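Local structure of elongation factor 1-beta (Pyrococcus horikoshii, 2YY3) at residues 7-12 / 52-57; 22-27 / 75-80. The protein probably promotes the exchange of GDP for GTP on elongation factor 1-alpha, regenerating the GTP form that carries aminoacyl-tRNA in translation. All blocks are in the same frame, centred on the assembly; numbering follows the deposited sequence.

Contact 1 pairs the two inner strands of the antiparallel four-stranded sheet, 6-14 and 51-59. Contact 2 joins helix 21-31 to the turn that leads from helix 67-76 into strand 80-90. Their centres lie about 13 Å apart, and contact 1 is near the middle of the chain. The segments alternate along the sequence: 7-12, 22-27, 52-57, 75-80. Each strand of contact 1 is followed in the chain by a helix that leads to contact 2: 6-14 by 21-31, and 51-59 by 67-76. The contacts meet where Leu53 CD1 packs on Leu24 CD1 at 3.9 Å. Sheet and helical layer thus form one compact exchange domain.

Contact 1: 7-12 / 52-57; sequences VGVIRV and ALKFYV
Val9 and Tyr56 face each other as a non-hydrogen-bonded pair of antiparallel strands. Val9 CB sits over the centre of one face of the Tyr56 ring, 4.3 Å above its plane. Val7 CG2 comes to the edge of the same ring and lies 4.0 Å from Tyr56 CB. Lys54 runs alongside Val9, and its chain bends at chi3, with Lys54 CE 4.1 Å from Val9 CG2. Arg11 completes this face. Arg11 CG lies 4.2 Å from Lys54 CG, and the bent arginine chain takes the guanidinium past Ala52 to a salt bridge with Glu44.

The other face carries Ile10, Val12, Leu53, Phe55 and Val57, all buried. Ile10 CD1 reaches diagonally across to Val57 CG2. Val57 holds CG2 beside its backbone N, while CG1 is anti to that N (chi1 -175°). Val12 divides its methyls: CG2 packs on Leu53 CB at 3.6 Å, and CG1 meets the Phe55 ring at CD2, 3.8 Å away, in an oblique approach.

Six backbone hydrogen bonds join the strands, two at each of the pairs Gly8-Val57, Ile10-Phe55 and Val12-Leu53. The Phe55 N to Ile10 O bond is nearly straight, at 175° about the hydrogen. The CA-H groups of Val9 and Arg11 also approach the carbonyl oxygens of Phe55 and Leu53.

These are the two central strands of a ferredoxin-like alpha/beta sandwich. Strand 80-90 flanks 7-12, and strand 37-45 flanks 52-57. Helices 21-31 and 67-76 cover the apolar face, where Leu28 touches Val12 and Phe55, and Phe74 meets the Phe55 ring edge-to-face.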
ATOM      1  N   VAL A   7       6.503  -0.265 -10.185  1.00 32.43           N
ATOM      2  CA  VAL A   7       6.273  -0.594  -8.787  1.00 29.25           C
ATOM      3  C   VAL A   7       6.008   0.730  -8.087  1.00 28.74           C
ATOM      4  O   VAL A   7       6.744   1.687  -8.280  1.00 27.29           O
ATOM      5  CB  VAL A   7       7.496  -1.264  -8.086  1.00 28.38           C
ATOM      6  CG1 VAL A   7       8.693  -0.321  -8.076  1.00 26.53           C
ATOM      7  CG2 VAL A   7       7.131  -1.616  -6.637  1.00 23.46           C
ATOM      8  N   GLY A   8       4.948   0.789  -7.296  1.00 28.85           N
ATOM      9  CA  GLY A   8       4.650   2.003  -6.558  1.00 31.03           C
ATOM     10  C   GLY A   8       4.628   1.638  -5.086  1.00 32.68           C
ATOM     11  O   GLY A   8       3.927   0.702  -4.690  1.00 34.20           O
ATOM     12  N   VAL A   9       5.397   2.338  -4.266  1.00 32.79           N
ATOM     13  CA  VAL A   9       5.408   1.996  -2.851  1.00 34.44           C
ATOM     14  C   VAL A   9       4.523   2.958  -2.074  1.00 35.08           C
ATOM     15  O   VAL A   9       4.753   4.162  -2.048  1.00 34.99           O
ATOM     16  CB  VAL A   9       6.890   1.911  -2.289  1.00 34.35           C
ATOM     17  CG1 VAL A   9       7.868   2.481  -3.292  1.00 32.63           C
ATOM     18  CG2 VAL A   9       7.007   2.592  -0.940  1.00 31.80           C
ATOM     19  N   ILE A  10       3.468   2.409  -1.481  1.00 35.64           N
ATOM     20  CA  ILE A  10       2.517   3.211  -0.729  1.00 36.83           C
ATOM     21  C   ILE A  10       2.742   3.051   0.769  1.00 37.39           C
ATOM     22  O   ILE A  10       2.828   1.935   1.286  1.00 35.63           O
ATOM     23  CB  ILE A  10       1.052   2.816  -1.055  1.00 37.53           C
ATOM     24  CG1 ILE A  10       0.771   2.969  -2.551  1.00 39.93           C
ATOM     25  CG2 ILE A  10       0.099   3.698  -0.301  1.00 38.57           C
ATOM     26  CD1 ILE A  10       0.957   1.708  -3.335  1.00 42.11           C
ATOM     27  N   ARG A  11       2.837   4.175   1.463  1.00 37.42           N
ATOM     28  CA  ARG A  11       3.047   4.146   2.893  1.00 38.60           C
ATOM     29  C   ARG A  11       1.732   4.395   3.587  1.00 39.32           C
ATOM     30  O   ARG A  11       1.096   5.407   3.341  1.00 40.37           O
ATOM     31  CB  ARG A  11       4.035   5.229   3.301  1.00 38.75           C
ATOM     32  CG  ARG A  11       4.540   5.072   4.723  1.00 43.71           C
ATOM     33  CD  ARG A  11       5.665   6.050   5.034  1.00 43.15           C
ATOM     34  NE  ARG A  11       5.144   7.270   5.626  1.00 46.56           N
ATOM     35  CZ  ARG A  11       5.413   7.672   6.865  1.00 48.14           C
ATOM     36  NH1 ARG A  11       6.208   6.949   7.647  1.00 50.07           N
ATOM     37  NH2 ARG A  11       4.871   8.790   7.324  1.00 46.38           N
ATOM     38  N   VAL A  12       1.307   3.480   4.448  1.00 41.50           N
ATOM     39  CA  VAL A  12       0.059   3.702   5.164  1.00 44.69           C
ATOM     40  C   VAL A  12       0.368   3.881   6.643  1.00 46.05           C
ATOM     41  O   VAL A  12       1.111   3.102   7.232  1.00 47.06           O
ATOM     42  CB  VAL A  12      -0.969   2.526   4.966  1.00 45.26           C
ATOM     43  CG1 VAL A  12      -0.765   1.862   3.599  1.00 42.71           C
ATOM     44  CG2 VAL A  12      -0.857   1.511   6.097  1.00 47.67           C
ATOM     45  N   ALA A  52       4.319   2.273  10.684  1.00 38.51           N
ATOM     46  CA  ALA A  52       3.912   2.538   9.318  1.00 37.78           C
ATOM     47  C   ALA A  52       4.031   1.250   8.524  1.00 38.14           C
ATOM     48  O   ALA A  52       4.847   0.390   8.842  1.00 37.43           O
ATOM     49  CB  ALA A  52       4.803   3.595   8.719  1.00 38.67           C
ATOM     50  N   LEU A  53       3.202   1.116   7.498  1.00 38.00           N
ATOM     51  CA  LEU A  53       3.228  -0.067   6.651  1.00 38.68           C
ATOM     52  C   LEU A  53       3.571   0.382   5.241  1.00 39.33           C
ATOM     53  O   LEU A  53       3.042   1.386   4.762  1.00 41.08           O
ATOM     54  CB  LEU A  53       1.866  -0.772   6.675  1.00 38.80           C
ATOM     55  CG  LEU A  53       1.438  -1.320   8.046  1.00 38.34           C
ATOM     56  CD1 LEU A  53       0.055  -1.915   7.957  1.00 34.94           C
ATOM     57  CD2 LEU A  53       2.438  -2.377   8.518  1.00 38.63           C
ATOM     58  N   LYS A  54       4.471  -0.350   4.589  1.00 38.04           N
ATOM     59  CA  LYS A  54       4.885  -0.032   3.241  1.00 37.19           C
ATOM     60  C   LYS A  54       4.541  -1.140   2.271  1.00 37.24           C
ATOM     61  O   LYS A  54       4.997  -2.271   2.412  1.00 39.35           O
ATOM     62  CB  LYS A  54       6.377   0.250   3.217  1.00 39.72           C
ATOM     63  CG  LYS A  54       6.697   1.575   3.882  1.00 45.80           C
ATOM     64  CD  LYS A  54       8.175   1.816   4.021  1.00 46.26           C
ATOM     65  CE  LYS A  54       8.859   1.879   2.673  1.00 44.69           C
ATOM     66  NZ  LYS A  54      10.298   2.218   2.879  1.00 45.63           N
ATOM     67  N   PHE A  55       3.717  -0.804   1.285  1.00 34.81           N
ATOM     68  CA  PHE A  55       3.286  -1.758   0.268  1.00 35.31           C
ATOM     69  C   PHE A  55       3.964  -1.484  -1.062  1.00 34.87           C
ATOM     70  O   PHE A  55       3.969  -0.343  -1.536  1.00 36.31           O
ATOM     71  CB  PHE A  55       1.764  -1.677   0.101  1.00 32.76           C
ATOM     72  CG  PHE A  55       1.003  -2.242   1.267  1.00 32.03           C
ATOM     73  CD1 PHE A  55       0.620  -3.580   1.281  1.00 30.47           C
ATOM     74  CD2 PHE A  55       0.734  -1.455   2.386  1.00 27.75           C
ATOM     75  CE1 PHE A  55      -0.020  -4.124   2.404  1.00 31.51           C
ATOM     76  CE2 PHE A  55       0.103  -1.987   3.497  1.00 28.02           C
ATOM     77  CZ  PHE A  55      -0.275  -3.326   3.510  1.00 28.33           C
ATOM     78  N   TYR A  56       4.559  -2.515  -1.647  1.00 31.87           N
ATOM     79  CA  TYR A  56       5.205  -2.365  -2.941  1.00 31.97           C
ATOM     80  C   TYR A  56       4.222  -2.968  -3.912  1.00 31.64           C
ATOM     81  O   TYR A  56       4.199  -4.177  -4.113  1.00 31.63           O
ATOM     82  CB  TYR A  56       6.542  -3.116  -2.990  1.00 32.79           C
ATOM     83  CG  TYR A  56       7.579  -2.539  -2.058  1.00 33.86           C
ATOM     84  CD1 TYR A  56       7.374  -2.533  -0.675  1.00 33.94           C
ATOM     85  CD2 TYR A  56       8.747  -1.956  -2.553  1.00 32.53           C
ATOM     86  CE1 TYR A  56       8.298  -1.964   0.184  1.00 33.24           C
ATOM     87  CE2 TYR A  56       9.679  -1.380  -1.701  1.00 30.22           C
ATOM     88  CZ  TYR A  56       9.448  -1.387  -0.335  1.00 35.53           C
ATOM     89  OH  TYR A  56      10.362  -0.822   0.528  1.00 39.11           O
ATOM     90  N   VAL A  57       3.392  -2.111  -4.495  1.00 32.03           N
ATOM     91  CA  VAL A  57       2.364  -2.544  -5.422  1.00 32.56           C
ATOM     92  C   VAL A  57       2.860  -2.567  -6.867  1.00 34.67           C
ATOM     93  O   VAL A  57       3.491  -1.616  -7.332  1.00 35.41           O
ATOM     94  CB  VAL A  57       1.140  -1.621  -5.309  1.00 34.03           C
ATOM     95  CG1 VAL A  57       0.019  -2.134  -6.190  1.00 31.59           C
ATOM     96  CG2 VAL A  57       0.697  -1.533  -3.846  1.00 31.98           C
TER

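Contact 2: 22-27 / 75-80; sequences DELEEK and EEVENV
Helical segment 22-27 runs past a type II turn from Val77 to Val80, with Lys27 CA and Val77 CA 7.2 Å apart. No backbone hydrogen bond joins them, and side chains make the contact.

Leu24 supplies the apolar part through one methyl, CD2. Leu24 CD2 rests on Val80 CG2 at 3.7 Å and on Val77 CG1 at 4.0 Å. Leu24 CD2 also lies 3.9 Å from Glu78 O, so it packs against the backbone of the turn. Val77 turns its CG1 anti to the backbone N (chi1 177°), and there Val77 CG1 also meets Lys27 CB at 3.9 Å. Val77 CG1 therefore touches two residues one helical turn apart.

The polar part is a salt bridge on the exposed side of the turn. Lys27 NZ donates to Glu78 OE1 at 2.6 Å, and OE1 accepts on its anti lone pair, away from OE2. Glu78 starts with CG between its backbone N and carbonyl carbon (chi1 57°), then stretches out to Lys27. Glu23 OE2 lies 6.5 Å from Glu78 OE1, so the lysine probably also eases repulsion between these carboxylates. A methionine in place of Lys27 would probably leave the Glu78 carboxylate without its positive mate and freer to turn.

Leu28 and Val31 of helix 21-31 continue the apolar packing on Val77, and Leu24 reaches Leu53 of the sheet. The arrangement is that of a two-layer alpha/beta sandwich with ferredoxin-like beta-alpha-beta-beta-alpha-beta order, in which the turn between the second helix and the last, outer strand packs against the first helix.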
ATOM      1  N   ASP A  22      -1.368  -7.016  12.045  1.00 53.82           N
ATOM      2  CA  ASP A  22      -1.636  -8.162  11.191  1.00 53.62           C
ATOM      3  C   ASP A  22      -2.972  -8.000  10.466  1.00 53.78           C
ATOM      4  O   ASP A  22      -3.062  -8.193   9.249  1.00 53.30           O
ATOM      5  CB  ASP A  22      -1.639  -9.442  12.021  1.00 54.69           C
ATOM      6  CG  ASP A  22      -0.252  -9.844  12.462  1.00 57.79           C
ATOM      7  OD1 ASP A  22      -0.125 -10.781  13.277  1.00 59.67           O
ATOM      8  OD2 ASP A  22       0.721  -9.224  11.985  1.00 60.35           O
ATOM      9  N   GLU A  23      -4.002  -7.627  11.214  1.00 52.85           N
ATOM     10  CA  GLU A  23      -5.323  -7.445  10.631  1.00 54.65           C
ATOM     11  C   GLU A  23      -5.324  -6.370   9.556  1.00 52.13           C
ATOM     12  O   GLU A  23      -5.936  -6.538   8.508  1.00 50.68           O
ATOM     13  CB  GLU A  23      -6.334  -7.107  11.724  1.00 57.12           C
ATOM     14  CG  GLU A  23      -6.492  -8.221  12.744  1.00 62.20           C
ATOM     15  CD  GLU A  23      -7.634  -7.972  13.705  1.00 66.26           C
ATOM     16  OE1 GLU A  23      -7.936  -8.877  14.517  1.00 67.49           O
ATOM     17  OE2 GLU A  23      -8.230  -6.872  13.642  1.00 68.64           O
ATOM     18  N   LEU A  24      -4.631  -5.271   9.820  1.00 51.01           N
ATOM     19  CA  LEU A  24      -4.537  -4.180   8.862  1.00 50.13           C
ATOM     20  C   LEU A  24      -3.967  -4.657   7.532  1.00 50.23           C
ATOM     21  O   LEU A  24      -4.575  -4.449   6.483  1.00 50.23           O
ATOM     22  CB  LEU A  24      -3.654  -3.062   9.402  1.00 47.34           C
ATOM     23  CG  LEU A  24      -4.319  -1.693   9.493  1.00 44.63           C
ATOM     24  CD1 LEU A  24      -3.245  -0.633   9.503  1.00 42.19           C
ATOM     25  CD2 LEU A  24      -5.240  -1.474   8.303  1.00 48.07           C
ATOM     26  N   GLU A  25      -2.802  -5.298   7.572  1.00 50.79           N
ATOM     27  CA  GLU A  25      -2.183  -5.786   6.344  1.00 51.86           C
ATOM     28  C   GLU A  25      -3.162  -6.681   5.600  1.00 53.00           C
ATOM     29  O   GLU A  25      -3.421  -6.479   4.415  1.00 54.62           O
ATOM     30  CB  GLU A  25      -0.898  -6.572   6.641  1.00 50.94           C
ATOM     31  CG  GLU A  25       0.109  -5.838   7.518  1.00 50.07           C
ATOM     32  CD  GLU A  25       1.476  -6.512   7.555  1.00 49.16           C
ATOM     33  OE1 GLU A  25       1.544  -7.752   7.481  1.00 48.74           O
ATOM     34  OE2 GLU A  25       2.488  -5.795   7.677  1.00 50.18           O
ATOM     35  N   GLU A  26      -3.708  -7.668   6.304  1.00 54.34           N
ATOM     36  CA  GLU A  26      -4.656  -8.596   5.700  1.00 55.12           C
ATOM     37  C   GLU A  26      -5.821  -7.907   5.027  1.00 55.01           C
ATOM     38  O   GLU A  26      -6.288  -8.351   3.976  1.00 53.70           O
ATOM     39  CB  GLU A  26      -5.173  -9.592   6.738  1.00 57.36           C
ATOM     40  CG  GLU A  26      -4.194 -10.723   6.964  1.00 60.89           C
ATOM     41  CD  GLU A  26      -3.425 -11.050   5.691  1.00 62.73           C
ATOM     42  OE1 GLU A  26      -4.072 -11.202   4.627  1.00 62.83           O
ATOM     43  OE2 GLU A  26      -2.179 -11.148   5.752  1.00 63.66           O
ATOM     44  N   LYS A  27      -6.285  -6.820   5.628  1.00 53.36           N
ATOM     45  CA  LYS A  27      -7.386  -6.066   5.061  1.00 53.04           C
ATOM     46  C   LYS A  27      -6.898  -5.296   3.834  1.00 52.13           C
ATOM     47  O   LYS A  27      -7.557  -5.288   2.791  1.00 53.03           O
ATOM     48  CB  LYS A  27      -7.946  -5.102   6.106  1.00 54.16           C
ATOM     49  CG  LYS A  27      -9.372  -5.408   6.494  1.00 55.93           C
ATOM     50  CD  LYS A  27      -9.660  -5.018   7.924  1.00 57.75           C
ATOM     51  CE  LYS A  27     -11.110  -5.308   8.283  1.00 59.95           C
ATOM     52  NZ  LYS A  27     -11.362  -5.056   9.729  1.00 62.38           N
ATOM     53  N   GLU A  75      -7.133   3.991   2.010  1.00 46.51           N
ATOM     54  CA  GLU A  75      -7.650   4.946   2.979  1.00 48.73           C
ATOM     55  C   GLU A  75      -9.096   4.701   3.406  1.00 51.09           C
ATOM     56  O   GLU A  75      -9.580   5.315   4.353  1.00 51.25           O
ATOM     57  CB  GLU A  75      -7.511   6.374   2.453  1.00 48.13           C
ATOM     58  CG  GLU A  75      -6.081   6.826   2.235  1.00 50.58           C
ATOM     59  CD  GLU A  75      -5.931   8.343   2.211  1.00 52.25           C
ATOM     60  OE1 GLU A  75      -6.742   9.029   1.544  1.00 54.36           O
ATOM     61  OE2 GLU A  75      -4.987   8.850   2.852  1.00 52.97           O
ATOM     62  N   GLU A  76      -9.793   3.812   2.710  1.00 54.08           N
ATOM     63  CA  GLU A  76     -11.170   3.514   3.066  1.00 55.50           C
ATOM     64  C   GLU A  76     -11.170   2.466   4.173  1.00 56.02           C
ATOM     65  O   GLU A  76     -12.140   2.335   4.914  1.00 56.99           O
ATOM     66  CB  GLU A  76     -11.941   2.975   1.859  1.00 56.50           C
ATOM     67  CG  GLU A  76     -12.048   3.932   0.689  1.00 60.45           C
ATOM     68  CD  GLU A  76     -12.726   3.289  -0.516  1.00 64.46           C
ATOM     69  OE1 GLU A  76     -12.289   2.188  -0.931  1.00 65.38           O
ATOM     70  OE2 GLU A  76     -13.693   3.882  -1.050  1.00 66.43           O
ATOM     71  N   VAL A  77     -10.084   1.710   4.279  1.00 55.46           N
ATOM     72  CA  VAL A  77      -9.984   0.681   5.304  1.00 54.83           C
ATOM     73  C   VAL A  77      -9.963   1.337   6.680  1.00 55.33           C
ATOM     74  O   VAL A  77      -9.505   2.470   6.829  1.00 54.37           O
ATOM     75  CB  VAL A  77      -8.728  -0.182   5.079  1.00 54.10           C
ATOM     76  CG1 VAL A  77      -8.571  -1.213   6.190  1.00 52.36           C
ATOM     77  CG2 VAL A  77      -8.843  -0.871   3.728  1.00 51.33           C
ATOM     78  N   GLU A  78     -10.487   0.629   7.677  1.00 57.78           N
ATOM     79  CA  GLU A  78     -10.558   1.151   9.042  1.00 59.85           C
ATOM     80  C   GLU A  78      -9.245   1.045   9.812  1.00 58.65           C
ATOM     81  O   GLU A  78      -8.568   0.014   9.771  1.00 58.58           O
ATOM     82  CB  GLU A  78     -11.665   0.432   9.819  1.00 62.69           C
ATOM     83  CG  GLU A  78     -11.500  -1.081   9.855  1.00 69.61           C
ATOM     84  CD  GLU A  78     -12.553  -1.776  10.709  1.00 73.31           C
ATOM     85  OE1 GLU A  78     -12.533  -3.026  10.760  1.00 74.53           O
ATOM     86  OE2 GLU A  78     -13.393  -1.078  11.328  1.00 74.44           O
ATOM     87  N   ASN A  79      -8.918   2.129  10.515  1.00 57.45           N
ATOM     88  CA  ASN A  79      -7.710   2.267  11.329  1.00 56.67           C
ATOM     89  C   ASN A  79      -6.558   2.844  10.525  1.00 55.94           C
ATOM     90  O   ASN A  79      -5.437   2.972  11.029  1.00 55.55           O
ATOM     91  CB  ASN A  79      -7.295   0.932  11.947  1.00 57.13           C
ATOM     92  CG  ASN A  79      -8.339   0.393  12.900  1.00 56.07           C
ATOM     93  OD1 ASN A  79      -8.929   1.145  13.679  1.00 55.34           O
ATOM     94  ND2 ASN A  79      -8.564  -0.915  12.855  1.00 55.38           N
ATOM     95  N   VAL A  80      -6.850   3.189   9.274  1.00 52.76           N
ATOM     96  CA  VAL A  80      -5.867   3.775   8.385  1.00 50.81           C
ATOM     97  C   VAL A  80      -5.981   5.285   8.488  1.00 51.12           C
ATOM     98  O   VAL A  80      -7.000   5.868   8.143  1.00 52.51           O
ATOM     99  CB  VAL A  80      -6.102   3.339   6.919  1.00 50.75           C
ATOM    100  CG1 VAL A  80      -5.270   4.191   5.967  1.00 48.62           C
ATOM    101  CG2 VAL A  80      -5.739   1.873   6.754  1.00 48.84           C
TER